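Local atomic coordinates of glycosaminoglycan xylosylkinase (Hydra vulgaris, PDB entry 5XOM), a protein that probably transfers phosphate from a nucleotide to xylose in the linker sugars of proteoglycans, as a secretory-pathway kinase of the Fam20 family. Residues A[80-85]-A[156-161]; A[225-230]-A[258-263]; A[267-272]-A[276-281]. All coordinates share one frame; numbering follows the deposited sequence.

Contact 1: residues A[80-85]-A[156-161]; sequences AKITQA and RYINLA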
loop_
_atom_site.group_PDB
_atom_site.type_symbol
_atom_site.label_atom_id
_atom_site.label_comp_id
_atom_site.label_asym_id
_atom_site.label_seq_id
_atom_site.Cartn_x
_atom_site.Cartn_y
_atom_site.Cartn_z
ATOM N N ALA A 80 10.788 -17.954 -7.351
ATOM C CA ALA A 80 9.986 -18.669 -8.338
ATOM C C ALA A 80 10.832 -19.626 -9.172
ATOM O O ALA A 80 11.967 -19.320 -9.549
ATOM C CB ALA A 80 9.269 -17.683 -9.260
ATOM N N LYS A 81 10.262 -20.795 -9.453
ATOM C CA LYS A 81 10.904 -21.776 -10.318
ATOM C C LYS A 81 10.979 -21.271 -11.754
ATOM O O LYS A 81 10.024 -20.693 -12.280
ATOM C CB LYS A 81 10.133 -23.099 -10.266
ATOM C CG LYS A 81 10.657 -24.182 -11.201
ATOM C CD LYS A 81 9.858 -25.475 -11.062
ATOM C CE LYS A 81 10.413 -26.568 -11.966
ATOM N NZ LYS A 81 10.243 -26.246 -13.412
ATOM N N ILE A 82 12.121 -21.504 -12.394
ATOM C CA ILE A 82 12.318 -21.152 -13.796
ATOM C C ILE A 82 11.803 -22.297 -14.661
ATOM O O ILE A 82 12.291 -23.429 -14.565
ATOM C CB ILE A 82 13.797 -20.863 -14.086
ATOM C CG1 ILE A 82 14.267 -19.652 -13.275
ATOM C CG2 ILE A 82 14.026 -20.653 -15.584
ATOM C CD1 ILE A 82 15.773 -19.450 -13.306
ATOM N N THR A 83 10.832 -22.004 -15.527
ATOM C CA THR A 83 10.255 -23.040 -16.371
ATOM C C THR A 83 10.760 -23.006 -17.804
ATOM O O THR A 83 10.669 -24.026 -18.492
ATOM C CB THR A 83 8.721 -22.942 -16.375
ATOM O OG1 THR A 83 8.317 -21.710 -16.980
ATOM C CG2 THR A 83 8.174 -23.010 -14.960
ATOM N N GLN A 84 11.302 -21.879 -18.262
ATOM C CA GLN A 84 11.888 -21.773 -19.594
ATOM C C GLN A 84 13.033 -20.774 -19.536
ATOM O O GLN A 84 13.044 -19.879 -18.690
ATOM C CB GLN A 84 10.878 -21.303 -20.656
ATOM C CG GLN A 84 9.531 -22.007 -20.657
ATOM C CD GLN A 84 9.619 -23.434 -21.156
ATOM O OE1 GLN A 84 10.622 -23.838 -21.749
ATOM N NE2 GLN A 84 8.572 -24.212 -20.904
ATOM N N ALA A 85 13.988 -20.927 -20.453
ATOM C CA ALA A 85 15.098 -19.991 -20.562
ATOM C C ALA A 85 15.536 -19.894 -22.017
ATOM O O ALA A 85 15.649 -20.912 -22.702
ATOM C CB ALA A 85 16.285 -20.419 -19.684
ATOM N N ARG A 156 19.815 -12.481 -7.639
ATOM C CA ARG A 156 19.586 -13.895 -7.399
ATOM C C ARG A 156 20.793 -14.716 -7.818
ATOM O O ARG A 156 21.440 -14.404 -8.819
ATOM C CB ARG A 156 18.356 -14.361 -8.168
ATOM C CG ARG A 156 18.037 -15.810 -7.969
ATOM C CD ARG A 156 16.618 -16.076 -8.441
ATOM N NE ARG A 156 16.369 -17.489 -8.677
ATOM C CZ ARG A 156 15.188 -17.981 -9.024
ATOM N NH1 ARG A 156 14.115 -17.196 -9.179
ATOM N NH2 ARG A 156 15.043 -19.291 -9.213
ATOM N N TYR A 157 21.072 -15.774 -7.057
ATOM C CA TYR A 157 22.095 -16.755 -7.407
ATOM C C TYR A 157 21.432 -17.912 -8.143
ATOM O O TYR A 157 20.600 -18.619 -7.568
ATOM C CB TYR A 157 22.823 -17.262 -6.165
ATOM C CG TYR A 157 23.572 -16.192 -5.396
ATOM C CD1 TYR A 157 24.801 -15.719 -5.843
ATOM C CD2 TYR A 157 23.062 -15.677 -4.208
ATOM C CE1 TYR A 157 25.496 -14.749 -5.142
ATOM C CE2 TYR A 157 23.755 -14.707 -3.494
ATOM C CZ TYR A 157 24.969 -14.248 -3.968
ATOM O OH TYR A 157 25.658 -13.289 -3.262
ATOM N N ILE A 158 21.784 -18.086 -9.413
ATOM C CA ILE A 158 21.163 -19.074 -10.291
ATOM C C ILE A 158 22.081 -20.281 -10.407
ATOM O O ILE A 158 23.246 -20.142 -10.797
ATOM C CB ILE A 158 20.890 -18.490 -11.687
ATOM C CG1 ILE A 158 20.009 -17.235 -11.603
ATOM C CG2 ILE A 158 20.251 -19.547 -12.565
ATOM C CD1 ILE A 158 18.566 -17.515 -11.239
ATOM N N ASN A 159 21.563 -21.467 -10.092
ATOM C CA ASN A 159 22.283 -22.704 -10.395
ATOM C C ASN A 159 22.046 -23.030 -11.865
ATOM O O ASN A 159 20.988 -23.545 -12.233
ATOM C CB ASN A 159 21.812 -23.846 -9.501
ATOM C CG ASN A 159 22.561 -25.145 -9.772
ATOM O OD1 ASN A 159 22.846 -25.499 -10.916
ATOM N ND2 ASN A 159 22.874 -25.866 -8.712
ATOM N N LEU A 160 23.035 -22.749 -12.715
ATOM C CA LEU A 160 22.835 -22.937 -14.149
ATOM C C LEU A 160 22.580 -24.399 -14.488
ATOM O O LEU A 160 21.755 -24.704 -15.356
ATOM C CB LEU A 160 24.042 -22.421 -14.934
ATOM C CG LEU A 160 24.337 -20.923 -14.908
ATOM C CD1 LEU A 160 25.650 -20.657 -15.627
ATOM C CD2 LEU A 160 23.188 -20.135 -15.543
ATOM N N ALA A 161 23.261 -25.320 -13.799
ATOM C CA ALA A 161 23.119 -26.736 -14.119
ATOM C C ALA A 161 21.732 -27.257 -13.758
ATOM O O ALA A 161 21.116 -27.982 -14.544
ATOM C CB ALA A 161 24.201 -27.549 -13.407
#
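Ile82 and Ile158 stand opposite each other with their CA atoms 9.7 Å apart, too far for backbone pairing, so side chains of one or both segments make every contact. The closest link comes from Arg156. With CG anti to the backbone N (chi1 -180°) and the chain extended from CG to NE, its guanidinium is carried to the carbonyl of Ala80. The group arrives end-on, and both terminal nitrogens bind the same oxygen: Arg156 NH1 lies 3.0 Å from Ala80 O and Arg156 NH2 3.1 Å from it. The oxygen lies close to the guanidinium plane. Seen from the acceptor, NH1 comes in on a lone pair in the carbonyl plane, whereas NH2 is tilted from that plane by 28°. Both bonds are somewhat bent, as expected when one atom is shared by two donors. Further partners hold the group: NH1 also binds Met77 O, and NH2 forms a salt bridge with Glu163. The positive charge would be stabilised by this carboxylate and probably by the carbonyls at the end of helix 67-79, which Ala80 leaves.

Ile82 slides past the arginine in the opposite direction and lays its CD1 over one face of the guanidinium, 4.2 Å from Arg156 NH2. The same methyl touches the CD1 of Ile158 at 4.0 Å, the two isoleucines crossing at about a right angle.

The strand order is that of the five-stranded antiparallel sheet in the N-lobe of protein kinases, and 82-86 and 153-159 are its outermost strands. The contact therefore bridges the two edges of the sheet, which implies a strong curl: strand 96-100 supports Ile82 through Phe98 and Leu100, strand 205-212 touches Arg156 through Leu210, and helix 160-164 packs on Ile158.

Contact 2: residues A[225-230]-A[258-263]; sequences HPWRRT and PRLLDL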
loop_
_atom_site.group_PDB
_atom_site.type_symbol
_atom_site.label_atom_id
_atom_site.label_comp_id
_atom_site.label_asym_id
_atom_site.label_seq_id
_atom_site.Cartn_x
_atom_site.Cartn_y
_atom_site.Cartn_z
ATOM N N HIS A 225 16.400 9.948 -28.097
ATOM C CA HIS A 225 16.524 11.006 -27.097
ATOM C C HIS A 225 17.090 12.262 -27.753
ATOM O O HIS A 225 18.139 12.194 -28.401
ATOM C CB HIS A 225 17.441 10.562 -25.962
ATOM C CG HIS A 225 17.243 11.321 -24.687
ATOM N ND1 HIS A 225 17.479 12.674 -24.582
ATOM C CD2 HIS A 225 16.870 10.907 -23.452
ATOM C CE1 HIS A 225 17.234 13.068 -23.346
ATOM N NE2 HIS A 225 16.866 12.015 -22.638
ATOM N N PRO A 226 16.417 13.414 -27.635
ATOM C CA PRO A 226 16.952 14.648 -28.236
ATOM C C PRO A 226 18.369 14.975 -27.785
ATOM O O PRO A 226 19.096 15.680 -28.490
ATOM C CB PRO A 226 15.956 15.720 -27.780
ATOM C CG PRO A 226 14.674 14.980 -27.593
ATOM C CD PRO A 226 15.069 13.613 -27.074
ATOM N N TRP A 227 18.776 14.475 -26.616
ATOM C CA TRP A 227 20.106 14.744 -26.083
ATOM C C TRP A 227 21.039 13.543 -26.203
ATOM O O TRP A 227 22.041 13.466 -25.485
ATOM C CB TRP A 227 20.005 15.208 -24.630
ATOM C CG TRP A 227 19.584 16.645 -24.514
ATOM C CD1 TRP A 227 20.407 17.731 -24.447
ATOM C CD2 TRP A 227 18.243 17.153 -24.464
ATOM N NE1 TRP A 227 19.663 18.884 -24.357
ATOM C CE2 TRP A 227 18.333 18.557 -24.364
ATOM C CE3 TRP A 227 16.977 16.559 -24.491
ATOM C CZ2 TRP A 227 17.207 19.376 -24.289
ATOM C CZ3 TRP A 227 15.860 17.373 -24.415
ATOM C CH2 TRP A 227 15.981 18.767 -24.316
ATOM N N ARG A 228 20.741 12.615 -27.110
ATOM C CA ARG A 228 21.600 11.459 -27.315
ATOM C C ARG A 228 22.978 11.878 -27.820
ATOM O O ARG A 228 23.163 12.951 -28.402
ATOM C CB ARG A 228 20.957 10.482 -28.302
ATOM C CG ARG A 228 20.807 11.013 -29.723
ATOM C CD ARG A 228 19.897 10.096 -30.527
ATOM N NE ARG A 228 19.736 10.527 -31.914
ATOM C CZ ARG A 228 18.878 11.462 -32.313
ATOM N NH1 ARG A 228 18.102 12.079 -31.431
ATOM N NH2 ARG A 228 18.798 11.787 -33.598
ATOM N N ARG A 229 23.952 11.006 -27.586
ATOM C CA ARG A 229 25.320 11.235 -28.011
ATOM C C ARG A 229 25.515 10.756 -29.445
ATOM O O ARG A 229 24.653 10.101 -30.038
ATOM C CB ARG A 229 26.295 10.531 -27.068
ATOM C CG ARG A 229 26.158 11.016 -25.652
ATOM C CD ARG A 229 26.823 10.112 -24.635
ATOM N NE ARG A 229 26.494 10.598 -23.300
ATOM C CZ ARG A 229 27.140 11.587 -22.694
ATOM N NH1 ARG A 229 28.156 12.185 -23.300
ATOM N NH2 ARG A 229 26.768 11.981 -21.484
ATOM N N THR A 230 26.675 11.097 -30.006
ATOM C CA THR A 230 26.949 10.771 -31.399
ATOM C C THR A 230 27.481 9.355 -31.568
ATOM O O THR A 230 27.293 8.752 -32.632
ATOM C CB THR A 230 27.954 11.764 -31.977
ATOM O OG1 THR A 230 29.112 11.796 -31.135
ATOM C CG2 THR A 230 27.345 13.152 -32.036
ATOM N N PRO A 258 3.595 16.140 -20.728
ATOM C CA PRO A 258 4.630 15.808 -19.741
ATOM C C PRO A 258 5.956 15.319 -20.306
ATOM O O PRO A 258 6.853 15.023 -19.509
ATOM C CB PRO A 258 3.952 14.692 -18.933
ATOM C CG PRO A 258 3.122 13.984 -19.947
ATOM C CD PRO A 258 2.626 15.043 -20.906
ATOM N N ARG A 259 6.123 15.224 -21.628
ATOM C CA ARG A 259 7.274 14.501 -22.165
ATOM C C ARG A 259 8.588 15.169 -21.786
ATOM O O ARG A 259 9.536 14.493 -21.373
ATOM C CB ARG A 259 7.196 14.380 -23.681
ATOM C CG ARG A 259 8.345 13.561 -24.233
ATOM C CD ARG A 259 8.314 12.116 -23.720
ATOM N NE ARG A 259 6.989 11.518 -23.818
ATOM C CZ ARG A 259 6.536 10.926 -24.914
ATOM N NH1 ARG A 259 7.294 10.848 -26.009
ATOM N NH2 ARG A 259 5.311 10.403 -24.921
ATOM N N LEU A 260 8.679 16.492 -21.939
ATOM C CA LEU A 260 9.970 17.143 -21.724
ATOM C C LEU A 260 10.331 17.182 -20.243
ATOM O O LEU A 260 11.493 16.973 -19.879
ATOM C CB LEU A 260 9.964 18.553 -22.324
ATOM C CG LEU A 260 11.197 19.400 -22.006
ATOM C CD1 LEU A 260 12.393 18.884 -22.784
ATOM C CD2 LEU A 260 10.942 20.860 -22.370
ATOM N N LEU A 261 9.347 17.402 -19.371
ATOM C CA LEU A 261 9.636 17.331 -17.942
ATOM C C LEU A 261 9.993 15.910 -17.517
ATOM O O LEU A 261 10.787 15.723 -16.587
ATOM C CB LEU A 261 8.454 17.857 -17.132
ATOM C CG LEU A 261 8.213 19.363 -17.219
ATOM C CD1 LEU A 261 7.011 19.755 -16.368
ATOM C CD2 LEU A 261 9.463 20.119 -16.787
ATOM N N ASP A 262 9.421 14.899 -18.177
ATOM C CA ASP A 262 9.846 13.525 -17.919
ATOM C C ASP A 262 11.319 13.340 -18.257
ATOM O O ASP A 262 12.072 12.740 -17.481
ATOM C CB ASP A 262 8.984 12.534 -18.704
ATOM C CG ASP A 262 7.645 12.251 -18.033
ATOM O OD1 ASP A 262 7.334 12.884 -16.998
ATOM O OD2 ASP A 262 6.900 11.391 -18.545
ATOM N N LEU A 263 11.751 13.842 -19.419
ATOM C CA LEU A 263 13.155 13.680 -19.790
ATOM C C LEU A 263 14.081 14.444 -18.855
ATOM O O LEU A 263 15.222 14.021 -18.634
ATOM C CB LEU A 263 13.394 14.128 -21.233
ATOM C CG LEU A 263 12.681 13.359 -22.346
ATOM C CD1 LEU A 263 13.032 13.945 -23.706
ATOM C CD2 LEU A 263 13.019 11.874 -22.295
HETATM O O HOH W 1 16.428 11.889 -20.110
#
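Leu263 overlaps the imidazole of His225, its CD1 sitting above one face toward the rim of the ring while CD2 approaches obliquely, 3.9 Å from His225 NE2. The contact joins a type I beta turn, His225 to Arg228, to the first turns of helix 259-273, in the largely helical part of this kinase-like fold. The histidine and leucine side chains come from opposite directions, and the CD1 methyl is used a second time, reaching the CD of Pro226 at 4.0 Å. One turn earlier on the helix, Leu260 continues the apolar surface. Its chi1 of 172° and chi2 of 72° together bring CD1 to the six-membered ring of Trp227, 3.9 Å from Trp227 CH2; the two side chains cross at about a right angle. Trp227 is further enclosed by helix 313-318, through Pro314 and Cys318, and its indole NE1 is bonded to Gln317 OE1.

The imidazole is held at both nitrogens. The backbone N of Trp227 donates to His225 ND1 at 3.0 Å, close to the ring plane, which ties the ring to the turn it starts. At the other ring nitrogen, a water lies 2.6 Å from His225 NE2 in the ring plane and donates to Leu263 O over 2.9 Å. A buried polar group is thus connected to the helix backbone alongside the methyl packing.

The turn itself is closed at the carbonyl of His225. Arg228 N forms the usual turn bond, and the arginine folds its guanidinium back to add a second. Arg228 NH1 lies 3.0 Å from His225 O, well above the carbonyl plane and on the opposite face from Arg228 N.

Contact 3: residues A[267-272]-A[276-281]; sequences SIFDFL and ADRHHY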
loop_
_atom_site.group_PDB
_atom_site.type_symbol
_atom_site.label_atom_id
_atom_site.label_comp_id
_atom_site.label_asym_id
_atom_site.label_seq_id
_atom_site.Cartn_x
_atom_site.Cartn_y
_atom_site.Cartn_z
ATOM N N SER A 267 16.883 12.700 -16.710
ATOM C CA SER A 267 18.276 13.127 -16.808
ATOM C C SER A 267 18.894 13.304 -15.427
ATOM O O SER A 267 20.083 13.024 -15.239
ATOM C CB SER A 267 18.385 14.423 -17.611
ATOM O OG SER A 267 17.985 15.541 -16.838
ATOM N N ILE A 268 18.098 13.736 -14.447
ATOM C CA ILE A 268 18.574 13.809 -13.070
ATOM C C ILE A 268 18.832 12.409 -12.529
ATOM O O ILE A 268 19.867 12.144 -11.904
ATOM C CB ILE A 268 17.559 14.572 -12.200
ATOM C CG1 ILE A 268 17.564 16.060 -12.554
ATOM C CG2 ILE A 268 17.838 14.358 -10.713
ATOM C CD1 ILE A 268 16.394 16.823 -11.971
ATOM N N PHE A 269 17.894 11.489 -12.768
ATOM C CA PHE A 269 18.061 10.115 -12.314
ATOM C C PHE A 269 19.267 9.463 -12.984
ATOM O O PHE A 269 20.075 8.806 -12.320
ATOM C CB PHE A 269 16.772 9.340 -12.595
ATOM C CG PHE A 269 16.862 7.852 -12.365
ATOM C CD1 PHE A 269 16.745 7.323 -11.087
ATOM C CD2 PHE A 269 16.993 6.976 -13.438
ATOM C CE1 PHE A 269 16.797 5.958 -10.869
ATOM C CE2 PHE A 269 17.041 5.594 -13.230
ATOM C CZ PHE A 269 16.942 5.089 -11.937
ATOM N N ASP A 270 19.421 9.664 -14.295
ATOM C CA ASP A 270 20.562 9.088 -15.001
ATOM C C ASP A 270 21.877 9.709 -14.555
ATOM O O ASP A 270 22.909 9.025 -14.522
ATOM C CB ASP A 270 20.382 9.246 -16.511
ATOM C CG ASP A 270 19.446 8.200 -17.099
ATOM O OD1 ASP A 270 19.305 7.109 -16.489
ATOM O OD2 ASP A 270 18.854 8.457 -18.166
ATOM N N PHE A 271 21.860 10.999 -14.222
ATOM C CA PHE A 271 23.071 11.662 -13.750
ATOM C C PHE A 271 23.517 11.104 -12.406
ATOM O O PHE A 271 24.720 10.923 -12.179
ATOM C CB PHE A 271 22.852 13.169 -13.664
ATOM C CG PHE A 271 23.963 13.905 -12.961
ATOM C CD1 PHE A 271 25.215 14.040 -13.544
ATOM C CD2 PHE A 271 23.765 14.419 -11.695
ATOM C CE1 PHE A 271 26.241 14.718 -12.874
ATOM C CE2 PHE A 271 24.785 15.085 -11.027
ATOM C CZ PHE A 271 26.016 15.235 -11.612
ATOM N N LEU A 272 22.573 10.831 -11.493
ATOM C CA LEU A 272 22.963 10.302 -10.186
ATOM C C LEU A 272 23.584 8.915 -10.296
ATOM O O LEU A 272 24.519 8.593 -9.556
ATOM C CB LEU A 272 21.775 10.266 -9.222
ATOM C CG LEU A 272 21.053 11.586 -8.971
ATOM C CD1 LEU A 272 19.637 11.317 -8.466
ATOM C CD2 LEU A 272 21.869 12.450 -8.003
ATOM N N ALA A 276 25.103 7.329 -18.922
ATOM C CA ALA A 276 25.268 8.236 -20.045
ATOM C C ALA A 276 24.799 7.623 -21.353
ATOM O O ALA A 276 25.149 8.129 -22.421
ATOM C CB ALA A 276 26.724 8.672 -20.161
ATOM N N ASP A 277 24.002 6.555 -21.298
ATOM C CA ASP A 277 23.766 5.714 -22.464
ATOM C C ASP A 277 22.284 5.590 -22.815
ATOM O O ASP A 277 21.903 4.672 -23.546
ATOM C CB ASP A 277 24.366 4.328 -22.200
ATOM C CG ASP A 277 24.577 3.516 -23.467
ATOM O OD1 ASP A 277 25.199 4.034 -24.420
ATOM O OD2 ASP A 277 24.125 2.351 -23.505
ATOM N N ARG A 278 21.445 6.528 -22.375
ATOM C CA ARG A 278 20.037 6.508 -22.774
ATOM C C ARG A 278 19.860 7.301 -24.074
ATOM O O ARG A 278 19.269 8.380 -24.119
ATOM C CB ARG A 278 19.151 7.034 -21.651
ATOM C CG ARG A 278 17.701 6.560 -21.763
ATOM C CD ARG A 278 16.841 7.008 -20.587
ATOM N NE ARG A 278 17.381 6.577 -19.299
ATOM C CZ ARG A 278 17.128 5.401 -18.733
ATOM N NH1 ARG A 278 16.343 4.525 -19.342
ATOM N NH2 ARG A 278 17.660 5.100 -17.555
ATOM N N HIS A 279 20.388 6.725 -25.159
ATOM C CA HIS A 279 20.310 7.383 -26.460
ATOM C C HIS A 279 18.916 7.283 -27.069
ATOM O O HIS A 279 18.508 8.173 -27.825
ATOM C CB HIS A 279 21.360 6.798 -27.413
ATOM C CG HIS A 279 21.373 5.300 -27.460
ATOM N ND1 HIS A 279 20.398 4.565 -28.099
ATOM C CD2 HIS A 279 22.250 4.401 -26.952
ATOM C CE1 HIS A 279 20.669 3.277 -27.977
ATOM N NE2 HIS A 279 21.789 3.150 -27.286
ATOM N N HIS A 280 18.178 6.222 -26.751
ATOM C CA HIS A 280 16.754 6.121 -27.040
ATOM C C HIS A 280 16.011 5.944 -25.725
ATOM O O HIS A 280 16.446 5.179 -24.861
ATOM C CB HIS A 280 16.439 4.936 -27.965
ATOM C CG HIS A 280 16.858 5.144 -29.385
ATOM N ND1 HIS A 280 18.179 5.184 -29.775
ATOM C CD2 HIS A 280 16.128 5.320 -30.511
ATOM C CE1 HIS A 280 18.245 5.377 -31.079
ATOM N NE2 HIS A 280 17.014 5.464 -31.551
ATOM N N TYR A 281 14.897 6.648 -25.566
ATOM C CA TYR A 281 14.075 6.482 -24.379
ATOM C C TYR A 281 12.803 5.723 -24.731
ATOM O O TYR A 281 12.416 5.613 -25.898
ATOM C CB TYR A 281 13.750 7.835 -23.727
ATOM C CG TYR A 281 12.839 8.744 -24.527
ATOM C CD1 TYR A 281 11.459 8.686 -24.372
ATOM C CD2 TYR A 281 13.358 9.673 -25.418
ATOM C CE1 TYR A 281 10.620 9.518 -25.085
ATOM C CE2 TYR A 281 12.527 10.514 -26.140
ATOM C CZ TYR A 281 11.157 10.431 -25.967
ATOM O OH TYR A 281 10.316 11.259 -26.678
#
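Arg278 reaches from the loop after helix 259-273 to Asp270 on that helix, forming a side-on, bidentate salt bridge in the probable counterpart of the kinase catalytic loop, which follows helix alphaE. Starting at the backbone, its CB already lies 3.8 Å from Asp270 OD2. The chain runs straight through CG, then bends at chi3 (-56°), so that CD passes 3.5 Å from Asp270 OD2 and NE turns inward to face the carboxylate. NE donates to Asp270 OD2 at 2.6 Å. Beyond CZ, NH2 donates to Asp270 OD1 at 2.8 Å. Both bonds are close to straight, with N-H...O angles of about 170°, and each oxygen uses the syn lone pair on the side of its partner oxygen. The carboxylate and guanidinium are nearly coplanar, their planes 4° apart, although the two side chains cross at about a right angle. Two bonds in one plane fix the rotation of both groups.

The outer nitrogens extend the grip to the loop beyond strand 289-292: NH1 binds Leu295 O and NH2 also binds Asn297 OD1. On the helix side, NH2 lies near the plane of the Phe269 ring, 4.4 Å from Phe269 CE2 at its edge. That ring is stacked with His294 and packs on helix 132-144.

Arg278 is the centre of an inverse gamma turn, and the salt bridge therefore fastens this tight bend, where the chain heads into strand 280-286, to the helix that precedes it. The carboxylate of Asp277 is engaged elsewhere, in a salt bridge with Lys299 and a hydrogen bond with Tyr231. Past the turn, the rings of His279 and His280 meet at their edges, with His279 ND1 hydrogen-bonded to His280 ND1 at 2.8 Å.

How the contacts relate
The contacts follow one another along the chain. Contact 1 lies in the five-stranded sheet, about 36 Å from contact 2 and 31 Å from contact 3 between centres, and touches neither; contacts 1 and 2 are on opposite sides of the chain's centre. Contacts 2 and 3 are neighbours, their centres about 9 Å apart, and share helix 259-273: contact 2 uses its start, contact 3 its later turns. They also touch directly, since His225 N probably bonds to His279 O and Arg229 NE to Ala276 O. Contact 1 thus lies in the sheet-rich lobe and contacts 2 and 3 in the helical lobe, where contact 3 includes the probable catalytic-loop region, consistent with a bilobal kinase.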